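Local coordinates for carbohydrate kinase, pfkB family (Enterococcus faecalis, PDB 3KTN), which probably phosphorylates a sugar acid, being a putative 2-keto-3-deoxygluconate kinase of the ribokinase-like PfkB family that binds magnesium, at residues E19-L23 / E24-Q28; E188-L191 / P192-I196. One frame throughout, in Å; residues are numbered along the deposited sequence.

Contact 1 (E19-L23 / E24-Q28); sequences EYLML and EQTEQ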
ATOM      1  N   GLU A  19      -5.711  -8.245   2.941  1.00 20.03           N
ATOM      2  CA  GLU A  19      -5.578  -9.671   2.660  1.00 22.37           C
ATOM      3  C   GLU A  19      -6.164 -10.514   3.801  1.00 22.34           C
ATOM      4  O   GLU A  19      -7.326 -10.315   4.160  1.00 22.50           O
ATOM      5  CB  GLU A  19      -4.098  -9.989   2.385  1.00 22.52           C
ATOM      6  CG  GLU A  19      -3.545  -9.149   1.190  1.00 24.93           C
ATOM      7  CD  GLU A  19      -2.065  -9.402   0.872  1.00 26.83           C
ATOM      8  OE1 GLU A  19      -1.341  -8.433   0.564  1.00 28.42           O
ATOM      9  OE2 GLU A  19      -1.622 -10.562   0.900  1.00 27.42           O
ATOM     10  N   TYR A  20      -5.388 -11.442   4.360  1.00 19.47           N
ATOM     11  CA  TYR A  20      -5.865 -12.287   5.465  1.00 21.02           C
ATOM     12  C   TYR A  20      -4.972 -12.068   6.682  1.00 21.29           C
ATOM     13  O   TYR A  20      -4.834 -12.947   7.534  1.00 22.41           O
ATOM     14  CB  TYR A  20      -5.817 -13.768   5.068  1.00 20.06           C
ATOM     15  CG  TYR A  20      -6.562 -14.082   3.789  1.00 21.25           C
ATOM     16  CD1 TYR A  20      -7.945 -14.283   3.790  1.00 20.76           C
ATOM     17  CD2 TYR A  20      -5.882 -14.153   2.571  1.00 21.87           C
ATOM     18  CE1 TYR A  20      -8.635 -14.551   2.599  1.00 23.21           C
ATOM     19  CE2 TYR A  20      -6.564 -14.412   1.380  1.00 20.78           C
ATOM     20  CZ  TYR A  20      -7.932 -14.611   1.404  1.00 22.23           C
ATOM     21  OH  TYR A  20      -8.597 -14.863   0.235  1.00 22.47           O
ATOM     22  N   LEU A  21      -4.374 -10.885   6.751  1.00 20.14           N
ATOM     23  CA  LEU A  21      -3.467 -10.534   7.839  1.00 22.43           C
ATOM     24  C   LEU A  21      -4.158 -10.286   9.180  1.00 23.49           C
ATOM     25  O   LEU A  21      -5.337  -9.921   9.240  1.00 22.15           O
ATOM     26  CB  LEU A  21      -2.644  -9.300   7.440  1.00 20.18           C
ATOM     27  CG  LEU A  21      -1.770  -9.496   6.201  1.00 24.01           C
ATOM     28  CD1 LEU A  21      -1.193  -8.157   5.754  1.00 22.13           C
ATOM     29  CD2 LEU A  21      -0.650 -10.484   6.528  1.00 23.37           C
HETATM   30  N   MSE A  22      -3.413 -10.489  10.260  1.00 24.47           N
HETATM   31  CA  MSE A  22      -3.947 -10.285  11.604  1.00 27.27           C
HETATM   32  C   MSE A  22      -3.460  -8.949  12.140  1.00 26.01           C
HETATM   33  O   MSE A  22      -2.503  -8.377  11.608  1.00 26.50           O
HETATM   34  CB  MSE A  22      -3.481 -11.413  12.534  1.00 29.55           C
HETATM   35  CG  MSE A  22      -3.900 -12.803  12.079  1.00 40.96           C
HETATM   36 SE   MSE A  22      -3.196 -14.227  13.219  1.00 55.79          SE
HETATM   37  CE  MSE A  22      -1.550 -14.557  12.297  1.00 52.84           C
ATOM     38  N   LEU A  23      -4.123  -8.456  13.183  1.00 25.80           N
ATOM     39  CA  LEU A  23      -3.745  -7.194  13.808  1.00 27.27           C
ATOM     40  C   LEU A  23      -2.298  -7.212  14.271  1.00 27.40           C
ATOM     41  O   LEU A  23      -1.599  -6.218  14.140  1.00 27.54           O
ATOM     42  CB  LEU A  23      -4.654  -6.886  15.002  1.00 28.30           C
ATOM     43  CG  LEU A  23      -6.036  -6.368  14.609  1.00 28.76           C
ATOM     44  CD1 LEU A  23      -6.931  -6.282  15.838  1.00 27.66           C
ATOM     45  CD2 LEU A  23      -5.874  -5.005  13.931  1.00 28.92           C
ATOM     46  N   GLU A  24      -1.848  -8.344  14.805  1.00 27.55           N
ATOM     47  CA  GLU A  24      -0.475  -8.452  15.278  1.00 29.43           C
ATOM     48  C   GLU A  24       0.563  -8.557  14.159  1.00 29.62           C
ATOM     49  O   GLU A  24       1.758  -8.546  14.428  1.00 28.56           O
ATOM     50  CB  GLU A  24      -0.329  -9.648  16.235  1.00 31.97           C
ATOM     51  CG  GLU A  24      -0.703  -9.300  17.688  1.00 39.83           C
ATOM     52  CD  GLU A  24      -0.568 -10.476  18.664  1.00 43.24           C
ATOM     53  OE1 GLU A  24       0.517 -11.097  18.717  1.00 47.72           O
ATOM     54  OE2 GLU A  24      -1.545 -10.770  19.389  1.00 41.37           O
ATOM     55  N   GLN A  25       0.118  -8.649  12.908  1.00 27.65           N
ATOM     56  CA  GLN A  25       1.061  -8.767  11.801  1.00 26.07           C
ATOM     57  C   GLN A  25       1.313  -7.470  11.049  1.00 25.27           C
ATOM     58  O   GLN A  25       2.347  -7.327  10.400  1.00 25.89           O
ATOM     59  CB  GLN A  25       0.578  -9.805  10.789  1.00 26.66           C
ATOM     60  CG  GLN A  25       0.569 -11.236  11.276  1.00 25.29           C
ATOM     61  CD  GLN A  25       0.032 -12.185  10.222  1.00 25.66           C
ATOM     62  OE1 GLN A  25      -1.167 -12.212   9.951  1.00 20.86           O
ATOM     63  NE2 GLN A  25       0.922 -12.956   9.611  1.00 23.51           N
ATOM     64  N   THR A  26       0.385  -6.523  11.126  1.00 24.08           N
ATOM     65  CA  THR A  26       0.567  -5.285  10.380  1.00 24.04           C
ATOM     66  C   THR A  26      -0.153  -4.117  11.014  1.00 25.37           C
ATOM     67  O   THR A  26      -1.146  -4.296  11.716  1.00 26.60           O
ATOM     68  CB  THR A  26       0.055  -5.447   8.912  1.00 21.27           C
ATOM     69  OG1 THR A  26       0.314  -4.251   8.170  1.00 23.39           O
ATOM     70  CG2 THR A  26      -1.438  -5.719   8.890  1.00 19.89           C
ATOM     71  N   GLU A  27       0.350  -2.916  10.747  1.00 26.07           N
ATOM     72  CA  GLU A  27      -0.243  -1.692  11.272  1.00 28.50           C
ATOM     73  C   GLU A  27      -1.235  -1.142  10.248  1.00 26.52           C
ATOM     74  O   GLU A  27      -1.984  -0.209  10.538  1.00 28.57           O
ATOM     75  CB  GLU A  27       0.848  -0.638  11.546  1.00 31.23           C
ATOM     76  CG  GLU A  27       1.439   0.067  10.290  1.00 34.32           C
ATOM     77  CD  GLU A  27       2.362  -0.818   9.430  1.00 39.18           C
ATOM     78  OE1 GLU A  27       2.507  -2.028   9.737  1.00 33.85           O
ATOM     79  OE2 GLU A  27       2.943  -0.287   8.440  1.00 36.11           O
ATOM     80  N   GLN A  28      -1.220  -1.728   9.051  1.00 24.42           N
ATOM     81  CA  GLN A  28      -2.083  -1.306   7.952  1.00 24.47           C
ATOM     82  C   GLN A  28      -3.549  -1.694   8.118  1.00 22.93           C
ATOM     83  O   GLN A  28      -3.871  -2.787   8.583  1.00 20.56           O
ATOM     84  CB  GLN A  28      -1.589  -1.895   6.622  1.00 25.37           C
ATOM     85  CG  GLN A  28      -0.142  -1.639   6.276  1.00 28.61           C
ATOM     86  CD  GLN A  28       0.241  -2.298   4.960  1.00 32.45           C
ATOM     87  OE1 GLN A  28      -0.245  -1.899   3.898  1.00 36.80           O
ATOM     88  NE2 GLN A  28       1.101  -3.316   5.021  1.00 29.77           N
TER
HETATM   89  O   HOH W   1      -2.358 -14.107   8.198  1.00 25.18           O

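Contact 2 (E188-L191 / P192-I196); sequences ERIL and PYCDI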
ATOM      1  N   GLU A 188     -41.024  -8.136  21.645  1.00 47.27           N
ATOM      2  CA  GLU A 188     -42.466  -8.345  21.733  1.00 48.09           C
ATOM      3  C   GLU A 188     -43.196  -7.011  21.645  1.00 45.97           C
ATOM      4  O   GLU A 188     -44.320  -6.943  21.159  1.00 45.23           O
ATOM      5  CB  GLU A 188     -42.819  -9.078  23.033  1.00 48.77           C
ATOM      6  CG  GLU A 188     -42.151 -10.443  23.122  1.00 52.97           C
ATOM      7  CD  GLU A 188     -42.550 -11.244  24.348  1.00 56.06           C
ATOM      8  OE1 GLU A 188     -42.660 -10.653  25.446  1.00 58.43           O
ATOM      9  OE2 GLU A 188     -42.733 -12.474  24.213  1.00 56.61           O
ATOM     10  N   ARG A 189     -42.535  -5.944  22.083  1.00 45.10           N
ATOM     11  CA  ARG A 189     -43.133  -4.617  22.043  1.00 44.76           C
ATOM     12  C   ARG A 189     -43.191  -4.015  20.642  1.00 44.98           C
ATOM     13  O   ARG A 189     -44.146  -3.312  20.307  1.00 44.63           O
ATOM     14  CB  ARG A 189     -42.371  -3.670  22.972  1.00 44.69           C
ATOM     15  CG  ARG A 189     -42.407  -4.087  24.430  1.00 45.09           C
ATOM     16  CD  ARG A 189     -41.531  -3.194  25.288  1.00 44.81           C
ATOM     17  NE  ARG A 189     -41.972  -1.803  25.267  1.00 45.10           N
ATOM     18  CZ  ARG A 189     -41.375  -0.831  25.950  1.00 46.35           C
ATOM     19  NH1 ARG A 189     -40.316  -1.105  26.706  1.00 45.75           N
ATOM     20  NH2 ARG A 189     -41.834   0.411  25.885  1.00 45.21           N
ATOM     21  N   ILE A 190     -42.184  -4.292  19.814  1.00 44.05           N
ATOM     22  CA  ILE A 190     -42.169  -3.724  18.464  1.00 41.73           C
ATOM     23  C   ILE A 190     -42.822  -4.611  17.412  1.00 40.09           C
ATOM     24  O   ILE A 190     -43.402  -4.110  16.449  1.00 40.20           O
ATOM     25  CB  ILE A 190     -40.723  -3.396  17.994  1.00 41.70           C
ATOM     26  CG1 ILE A 190     -40.770  -2.488  16.760  1.00 42.24           C
ATOM     27  CG2 ILE A 190     -39.977  -4.684  17.653  1.00 39.49           C
ATOM     28  CD1 ILE A 190     -39.406  -1.986  16.295  1.00 43.18           C
ATOM     29  N   LEU A 191     -42.736  -5.923  17.596  1.00 40.25           N
ATOM     30  CA  LEU A 191     -43.314  -6.861  16.639  1.00 41.50           C
ATOM     31  C   LEU A 191     -44.758  -6.580  16.219  1.00 43.66           C
ATOM     32  O   LEU A 191     -45.120  -6.798  15.062  1.00 43.52           O
ATOM     33  CB  LEU A 191     -43.183  -8.289  17.176  1.00 42.09           C
ATOM     34  CG  LEU A 191     -41.758  -8.842  17.023  1.00 41.73           C
ATOM     35  CD1 LEU A 191     -41.576 -10.122  17.826  1.00 36.99           C
ATOM     36  CD2 LEU A 191     -41.495  -9.086  15.544  1.00 39.19           C
ATOM     37  N   PRO A 192     -45.605  -6.098  17.146  1.00 44.05           N
ATOM     38  CA  PRO A 192     -46.996  -5.814  16.776  1.00 45.60           C
ATOM     39  C   PRO A 192     -47.138  -4.750  15.683  1.00 47.24           C
ATOM     40  O   PRO A 192     -48.190  -4.627  15.055  1.00 48.12           O
ATOM     41  CB  PRO A 192     -47.617  -5.365  18.097  1.00 46.13           C
ATOM     42  CG  PRO A 192     -46.854  -6.165  19.111  1.00 46.69           C
ATOM     43  CD  PRO A 192     -45.431  -6.033  18.608  1.00 44.47           C
ATOM     44  N   TYR A 193     -46.073  -3.987  15.450  1.00 47.98           N
ATOM     45  CA  TYR A 193     -46.096  -2.921  14.449  1.00 48.25           C
ATOM     46  C   TYR A 193     -45.398  -3.246  13.130  1.00 47.49           C
ATOM     47  O   TYR A 193     -45.456  -2.456  12.189  1.00 47.60           O
ATOM     48  CB  TYR A 193     -45.462  -1.663  15.038  1.00 50.03           C
ATOM     49  CG  TYR A 193     -46.184  -1.143  16.254  1.00 53.11           C
ATOM     50  CD1 TYR A 193     -47.382  -0.440  16.128  1.00 53.58           C
ATOM     51  CD2 TYR A 193     -45.683  -1.373  17.534  1.00 54.08           C
ATOM     52  CE1 TYR A 193     -48.065   0.023  17.248  1.00 55.19           C
ATOM     53  CE2 TYR A 193     -46.359  -0.915  18.661  1.00 55.63           C
ATOM     54  CZ  TYR A 193     -47.548  -0.218  18.510  1.00 56.09           C
ATOM     55  OH  TYR A 193     -48.221   0.238  19.617  1.00 58.59           O
ATOM     56  N   CYS A 194     -44.752  -4.406  13.058  1.00 46.50           N
ATOM     57  CA  CYS A 194     -44.016  -4.800  11.858  1.00 46.11           C
ATOM     58  C   CYS A 194     -44.835  -5.511  10.792  1.00 46.49           C
ATOM     59  O   CYS A 194     -45.792  -6.220  11.094  1.00 47.55           O
ATOM     60  CB  CYS A 194     -42.837  -5.692  12.249  1.00 44.98           C
ATOM     61  SG  CYS A 194     -41.784  -4.978  13.517  1.00 42.75           S
ATOM     62  N   ASP A 195     -44.433  -5.316   9.540  1.00 46.10           N
ATOM     63  CA  ASP A 195     -45.082  -5.939   8.394  1.00 45.91           C
ATOM     64  C   ASP A 195     -44.144  -6.985   7.790  1.00 45.87           C
ATOM     65  O   ASP A 195     -44.572  -8.078   7.415  1.00 45.48           O
ATOM     66  CB  ASP A 195     -45.422  -4.885   7.338  1.00 47.38           C
ATOM     67  CG  ASP A 195     -46.422  -3.856   7.837  1.00 51.70           C
ATOM     68  OD1 ASP A 195     -47.557  -4.252   8.186  1.00 53.77           O
ATOM     69  OD2 ASP A 195     -46.077  -2.654   7.883  1.00 50.88           O
ATOM     70  N   ILE A 196     -42.863  -6.639   7.694  1.00 45.05           N
ATOM     71  CA  ILE A 196     -41.857  -7.541   7.133  1.00 43.61           C
ATOM     72  C   ILE A 196     -40.775  -7.778   8.175  1.00 42.28           C
ATOM     73  O   ILE A 196     -40.170  -6.832   8.679  1.00 43.28           O
ATOM     74  CB  ILE A 196     -41.223  -6.940   5.862  1.00 44.08           C
ATOM     75  CG1 ILE A 196     -42.320  -6.629   4.843  1.00 42.64           C
ATOM     76  CG2 ILE A 196     -40.209  -7.915   5.267  1.00 44.36           C
ATOM     77  CD1 ILE A 196     -41.820  -5.966   3.580  1.00 44.33           C
TER

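Contact 1 (E19-L23 / E24-Q28)
Gln25 N donates to Met22 O at 2.9 Å, an i to i+3 bond that folds the backbone of Met22-Gln25 into a type I beta turn with Leu23 and Glu24 at its corners. Thr26 N adds a weak second bond to Met22 O. The side chain of Gln25 closes the same turn a second time: its CG lies beside the backbone N (chi1 -67°), and the extended chain runs back so that OE1 receives Met22 N at 2.8 Å, in the carbonyl plane and on a lone pair. A water bonded to both Tyr20 O and Gln25 OE1 gives that oxygen a second donor, while NE2 is taken by Gln314 O of the second subunit, so both ends of the amide are fixed. Selenomethionine Met22, bent at chi3 (-90°), lays CE against the amide, 3.5 Å from Gln25 CD. Leu21 crosses Gln25 at about a right angle, with CD2 3.9 Å from Gln25 OE1, and also packs CD1 on Thr26 CG2. Thr26 OG1 accepts Gln28 N at 3.1 Å, forming an ST turn, and is also hydrogen-bonded to Glu27 OE2 of the fourth subunit. The loop joins strand 12-16 to strand 28-34, an edge strand of the four-stranded sheet; Leu23 rests on Phe91 of strand 88-93, and three other subunits come within reach of the loop.

Contact 2 (E188-L191 / P192-I196)
Ile190 O, near the C-terminal end of helix 177-190, accepts Tyr193 N at 2.9 Å with an N-H...O angle of 160°. One residue on, Leu191 O takes Cys194 N at 3.1 Å. Both bonds span three residues, as in a 3-10 turn. Pro192 has no N-H to offer, and its ring occupies the place where the next helical donor would approach Glu188 O: CD lies 2.9 Å from that oxygen, and CG is also close. The proline ring thus meets a backbone carbonyl with carbon instead of nitrogen. Pro192 CD also lies 3.5 Å from Leu191 CB, a close contact between adjacent residues.

Tyr193 swings its ring back along the helix end, CG beside its own backbone N (chi1 -61°). The ring turns its edge to the carbonyls of the preceding turn, with CD2 3.7 Å from Arg189 O and Ile190 O near the ring plane. Cys194 directs its thiol inward, SG 4.2 Å from Ile190 CG1, and both side chains also touch Phe166 of strand 163-167. Leu191 faces Phe229 and Tyr233 of helix 218-233. Beyond the turn, Asp195 OD2 accepts Val164 N, and backbone bonds tie Asp195 and Ile196 to strand 163-167, and Asp195 also to Glu236 and Trp237, as the chain enters strand 196-198.

The polar pairing across this junction is therefore between backbone groups: two carbonyls are matched by the amides of Tyr193 and Cys194, while proline carbons and a tyrosine edge border the carbonyls of Glu188 and Arg189. Such chemistry is consistent with proline ending the regular helical pairing and turning the chain from helix into sheet.

Overall arrangement
Contact 1 comes first along the chain and closes before contact 2 opens, and the two do not touch: their centres are 42 Å apart, their nearest atoms about 32 Å, on opposite sides of the chain's centre. Contact 1 lies in the loop joining strands 12-16 and 28-34 of the small four-stranded sheet. Contact 2 leads from helix 177-190 into strand 196-198, an inner strand of the nine-stranded sheet flanked by helices. They thus mark the two parts of a ribokinase-like fold. Residues 19-28 meet other subunits, whereas no other chain of the assembly touches residues 188-196, which lie away from the magnesium site.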